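Glycosyl hydrolase, family 38 (Enterococcus faecalis, PDB 5KBP) probably hydrolyses alpha-mannosidic linkages in carbohydrates. Local coordinates at residues G566-D580 against R628-T640. Numbering follows the deposited sequence.
Sequences GDIGNEYIFFKPTED and REFRERLAQRSTT
The carboxamide of Q636 grips the turn at P577-D580 with both its ends. Its OE1 accepts from E579 N at 3.0 Å, the donor lying above the carbonyl plane, while NE2 gives a hydrogen bond to T578 OG1 at 3.1 Å. T578 OG1 in turn donates to E579 OE2, and E579 CG, anti to its carbonyl carbon, lies 3.4 Å from Q636 CD, with carboxylate and amide planes 63° apart. P577 CB closes on Q636 OE1 and A635 O. P577-D580 is a type I beta turn in the loop between strands 555-566 and 583-584 of the C-terminal domain of this family 38 protein; segment 628-640 lies in the loop between helix 619-625 and strand 641-653. At the far end, F630 turns a ring edge to the face of F575 in an offset edge-to-face pair, centroids 5.7 Å apart. I573 CG2 covers a face of F630, and R631 CA makes a CH-pi contact over the F575 ring. Beside F630, the extended R633 chain carries NH1 to I568 O, 2.8 Å away and nearly in the guanidinium plane; NH2 forms a salt bridge with E756. With CG1 between its backbone N and carbonyl carbon (chi1 55°), I568 directs CD1 to A635 O and R633 CB. R637 lays its guanidinium face over G566 N, which is hydrogen-bonded to D580 OD2; NH2 pairs with D564, whereas the R637-D580 salt bridge is long.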
# COMPACT_ATOMS: atom_id res chain seq x y z
N GLY A 566 28.39 -16.00 0.44
CA GLY A 566 27.35 -16.20 -0.55
C GLY A 566 26.14 -16.90 0.03
O GLY A 566 26.19 -17.55 1.08
N ASP A 567 25.02 -16.77 -0.67
CA ASP A 567 23.79 -17.44 -0.26
C ASP A 567 23.01 -17.77 -1.52
O ASP A 567 22.51 -16.87 -2.21
CB ASP A 567 22.97 -16.56 0.68
CG ASP A 567 21.69 -17.24 1.13
OD1 ASP A 567 21.57 -18.47 0.98
OD2 ASP A 567 20.80 -16.54 1.66
N ILE A 568 22.90 -19.06 -1.83
CA ILE A 568 22.17 -19.52 -3.01
C ILE A 568 20.94 -20.30 -2.56
O ILE A 568 20.53 -21.26 -3.22
CB ILE A 568 23.08 -20.36 -3.93
CG1 ILE A 568 23.70 -21.53 -3.15
CG2 ILE A 568 24.16 -19.50 -4.55
CD1 ILE A 568 24.54 -22.45 -4.01
N GLY A 569 20.35 -19.88 -1.44
CA GLY A 569 19.14 -20.51 -0.96
C GLY A 569 17.89 -19.82 -1.43
O GLY A 569 17.71 -19.58 -2.63
N ASN A 570 17.00 -19.48 -0.50
CA ASN A 570 15.75 -18.81 -0.81
C ASN A 570 15.34 -17.96 0.39
O ASN A 570 16.10 -17.80 1.35
CB ASN A 570 14.68 -19.83 -1.22
CG ASN A 570 14.57 -20.98 -0.23
OD1 ASN A 570 14.60 -20.78 0.98
ND2 ASN A 570 14.46 -22.19 -0.76
N GLU A 571 14.12 -17.43 0.34
CA GLU A 571 13.62 -16.62 1.44
C GLU A 571 13.41 -17.43 2.71
O GLU A 571 13.32 -16.85 3.80
CB GLU A 571 12.31 -15.94 1.04
CG GLU A 571 12.41 -15.12 -0.24
CD GLU A 571 11.17 -14.30 -0.52
OE1 GLU A 571 11.28 -13.06 -0.62
OE2 GLU A 571 10.08 -14.90 -0.64
N TYR A 572 13.35 -18.76 2.61
CA TYR A 572 13.18 -19.62 3.77
C TYR A 572 14.51 -20.05 4.38
O TYR A 572 14.64 -20.09 5.61
CB TYR A 572 12.38 -20.87 3.39
CG TYR A 572 10.91 -20.65 3.13
CD1 TYR A 572 9.99 -20.70 4.17
CD2 TYR A 572 10.44 -20.42 1.85
CE1 TYR A 572 8.64 -20.51 3.93
CE2 TYR A 572 9.09 -20.23 1.60
CZ TYR A 572 8.20 -20.27 2.65
OH TYR A 572 6.85 -20.08 2.41
N ILE A 573 15.49 -20.39 3.55
CA ILE A 573 16.67 -21.13 3.98
C ILE A 573 17.92 -20.46 3.44
O ILE A 573 17.97 -20.05 2.27
CB ILE A 573 16.60 -22.61 3.53
CG1 ILE A 573 15.32 -23.27 4.07
CG2 ILE A 573 17.83 -23.37 3.98
CD1 ILE A 573 15.15 -24.71 3.65
N PHE A 574 18.94 -20.36 4.29
CA PHE A 574 20.27 -19.92 3.88
C PHE A 574 21.11 -21.13 3.51
O PHE A 574 21.05 -22.17 4.18
CB PHE A 574 20.95 -19.14 5.01
CG PHE A 574 22.43 -18.95 4.82
CD1 PHE A 574 22.92 -17.91 4.06
CD2 PHE A 574 23.34 -19.82 5.42
CE1 PHE A 574 24.28 -17.73 3.89
CE2 PHE A 574 24.70 -19.64 5.26
CZ PHE A 574 25.18 -18.60 4.48
N PHE A 575 21.89 -21.00 2.44
CA PHE A 575 22.80 -22.06 2.03
C PHE A 575 24.01 -21.44 1.36
O PHE A 575 23.88 -20.83 0.29
CB PHE A 575 22.11 -23.05 1.10
CG PHE A 575 22.97 -24.22 0.70
CD1 PHE A 575 23.15 -25.29 1.56
CD2 PHE A 575 23.62 -24.23 -0.52
CE1 PHE A 575 23.95 -26.36 1.20
CE2 PHE A 575 24.42 -25.30 -0.89
CZ PHE A 575 24.59 -26.36 -0.02
N LYS A 576 25.17 -21.59 1.98
CA LYS A 576 26.41 -21.06 1.42
C LYS A 576 26.87 -21.95 0.27
O LYS A 576 26.85 -23.18 0.39
CB LYS A 576 27.49 -20.99 2.49
CG LYS A 576 28.82 -20.42 2.01
CD LYS A 576 29.88 -20.55 3.09
CE LYS A 576 30.13 -22.01 3.45
NZ LYS A 576 31.18 -22.16 4.49
N PRO A 577 27.28 -21.37 -0.87
CA PRO A 577 27.86 -22.19 -1.94
C PRO A 577 29.06 -22.98 -1.44
O PRO A 577 29.78 -22.56 -0.54
CB PRO A 577 28.26 -21.16 -3.00
CG PRO A 577 28.20 -19.82 -2.31
CD PRO A 577 27.16 -19.96 -1.25
N THR A 578 29.25 -24.16 -2.05
CA THR A 578 30.14 -25.16 -1.47
C THR A 578 31.60 -24.73 -1.48
O THR A 578 32.38 -25.18 -0.63
CB THR A 578 29.98 -26.49 -2.22
OG1 THR A 578 30.37 -26.33 -3.59
CG2 THR A 578 28.54 -26.96 -2.16
N GLU A 579 31.99 -23.85 -2.40
CA GLU A 579 33.38 -23.40 -2.47
C GLU A 579 33.61 -22.08 -1.76
O GLU A 579 34.76 -21.66 -1.61
CB GLU A 579 33.83 -23.28 -3.93
CG GLU A 579 33.48 -24.48 -4.79
CD GLU A 579 33.96 -25.80 -4.20
OE1 GLU A 579 35.07 -25.84 -3.64
OE2 GLU A 579 33.21 -26.79 -4.29
N ASP A 580 32.55 -21.41 -1.31
CA ASP A 580 32.70 -20.11 -0.66
C ASP A 580 33.26 -20.29 0.74
O ASP A 580 32.73 -21.07 1.55
CB ASP A 580 31.35 -19.39 -0.61
CG ASP A 580 31.44 -18.03 0.04
OD1 ASP A 580 32.53 -17.42 0.00
OD2 ASP A 580 30.43 -17.56 0.59
N ARG A 628 15.71 -27.03 -8.45
CA ARG A 628 16.67 -27.97 -7.90
C ARG A 628 16.81 -27.75 -6.40
O ARG A 628 16.89 -26.60 -5.94
CB ARG A 628 18.03 -27.82 -8.59
CG ARG A 628 19.18 -28.51 -7.85
CD ARG A 628 20.12 -29.23 -8.81
NE ARG A 628 20.84 -28.32 -9.70
CZ ARG A 628 21.61 -28.72 -10.71
NH1 ARG A 628 21.75 -30.01 -10.96
NH2 ARG A 628 22.23 -27.83 -11.47
N GLU A 629 16.83 -28.84 -5.64
CA GLU A 629 17.00 -28.76 -4.20
C GLU A 629 18.27 -27.98 -3.87
O GLU A 629 19.32 -28.17 -4.50
CB GLU A 629 17.07 -30.16 -3.59
CG GLU A 629 17.09 -30.18 -2.07
N PHE A 630 18.17 -27.09 -2.88
CA PHE A 630 19.24 -26.13 -2.64
C PHE A 630 20.54 -26.81 -2.22
O PHE A 630 21.63 -26.30 -2.51
CB PHE A 630 18.81 -25.10 -1.59
CG PHE A 630 18.48 -25.69 -0.25
CD1 PHE A 630 19.46 -25.85 0.72
CD2 PHE A 630 17.18 -26.06 0.05
CE1 PHE A 630 19.16 -26.39 1.95
CE2 PHE A 630 16.87 -26.60 1.29
CZ PHE A 630 17.86 -26.76 2.24
N ARG A 631 20.45 -27.97 -1.55
CA ARG A 631 21.66 -28.67 -1.14
C ARG A 631 22.44 -29.25 -2.31
O ARG A 631 23.64 -29.48 -2.18
CB ARG A 631 21.31 -29.78 -0.14
CG ARG A 631 21.21 -29.31 1.30
CD ARG A 631 21.15 -30.49 2.26
NE ARG A 631 19.88 -31.20 2.17
CZ ARG A 631 19.64 -32.38 2.74
NH1 ARG A 631 20.60 -32.99 3.42
NH2 ARG A 631 18.46 -32.96 2.61
N GLU A 632 21.78 -29.49 -3.45
CA GLU A 632 22.43 -30.05 -4.63
C GLU A 632 22.86 -28.97 -5.62
O GLU A 632 23.15 -29.28 -6.78
CB GLU A 632 21.49 -31.05 -5.31
CG GLU A 632 21.01 -32.17 -4.42
CD GLU A 632 22.10 -33.18 -4.10
OE1 GLU A 632 22.95 -33.43 -4.98
OE2 GLU A 632 22.11 -33.71 -2.97
N ARG A 633 22.91 -27.71 -5.19
CA ARG A 633 23.19 -26.60 -6.09
C ARG A 633 24.70 -26.39 -6.23
O ARG A 633 25.42 -26.32 -5.24
CB ARG A 633 22.51 -25.33 -5.60
CG ARG A 633 21.00 -25.37 -5.77
CD ARG A 633 20.32 -24.07 -5.40
NE ARG A 633 18.90 -24.12 -5.74
CZ ARG A 633 18.01 -23.18 -5.44
NH1 ARG A 633 18.39 -22.10 -4.78
NH2 ARG A 633 16.75 -23.32 -5.80
N LEU A 634 25.15 -26.30 -7.48
CA LEU A 634 26.57 -26.17 -7.80
C LEU A 634 27.01 -24.73 -8.01
O LEU A 634 28.20 -24.48 -8.22
CB LEU A 634 26.90 -26.98 -9.06
CG LEU A 634 26.42 -28.43 -9.09
CD1 LEU A 634 26.61 -29.03 -10.47
CD2 LEU A 634 27.15 -29.25 -8.03
N ALA A 635 26.08 -23.77 -7.96
CA ALA A 635 26.43 -22.38 -8.22
C ALA A 635 27.41 -21.87 -7.17
O ALA A 635 27.34 -22.23 -6.00
CB ALA A 635 25.17 -21.51 -8.23
N GLN A 636 28.32 -21.01 -7.61
CA GLN A 636 29.29 -20.37 -6.74
C GLN A 636 29.17 -18.86 -6.89
O GLN A 636 28.46 -18.34 -7.75
CB GLN A 636 30.72 -20.83 -7.07
CG GLN A 636 30.89 -22.34 -7.06
CD GLN A 636 30.56 -22.96 -5.72
OE1 GLN A 636 30.77 -22.35 -4.67
NE2 GLN A 636 30.04 -24.18 -5.74
N ARG A 637 29.88 -18.14 -6.02
CA ARG A 637 29.89 -16.69 -6.10
C ARG A 637 30.58 -16.24 -7.38
O ARG A 637 31.53 -16.87 -7.85
CB ARG A 637 30.60 -16.09 -4.88
CG ARG A 637 30.12 -16.65 -3.55
CD ARG A 637 30.53 -15.75 -2.40
NE ARG A 637 29.80 -14.48 -2.41
CZ ARG A 637 29.92 -13.54 -1.48
NH1 ARG A 637 30.74 -13.72 -0.46
NH2 ARG A 637 29.22 -12.42 -1.58
N SER A 638 30.10 -15.14 -7.95
CA SER A 638 30.69 -14.61 -9.17
C SER A 638 32.13 -14.18 -8.92
O SER A 638 32.49 -13.74 -7.82
CB SER A 638 29.87 -13.43 -9.69
OG SER A 638 30.46 -12.87 -10.85
N THR A 639 32.96 -14.33 -9.95
CA THR A 639 34.34 -13.86 -9.87
C THR A 639 34.45 -12.36 -10.09
O THR A 639 35.49 -11.78 -9.76
CB THR A 639 35.21 -14.61 -10.88
OG1 THR A 639 34.70 -14.40 -12.20
CG2 THR A 639 35.20 -16.10 -10.58
N THR A 640 33.42 -11.73 -10.65
CA THR A 640 33.41 -10.29 -10.83
C THR A 640 33.17 -9.61 -9.48
O THR A 640 32.16 -9.89 -8.82
CB THR A 640 32.33 -9.88 -11.83
OG1 THR A 640 32.54 -10.58 -13.06
CG2 THR A 640 32.39 -8.38 -12.09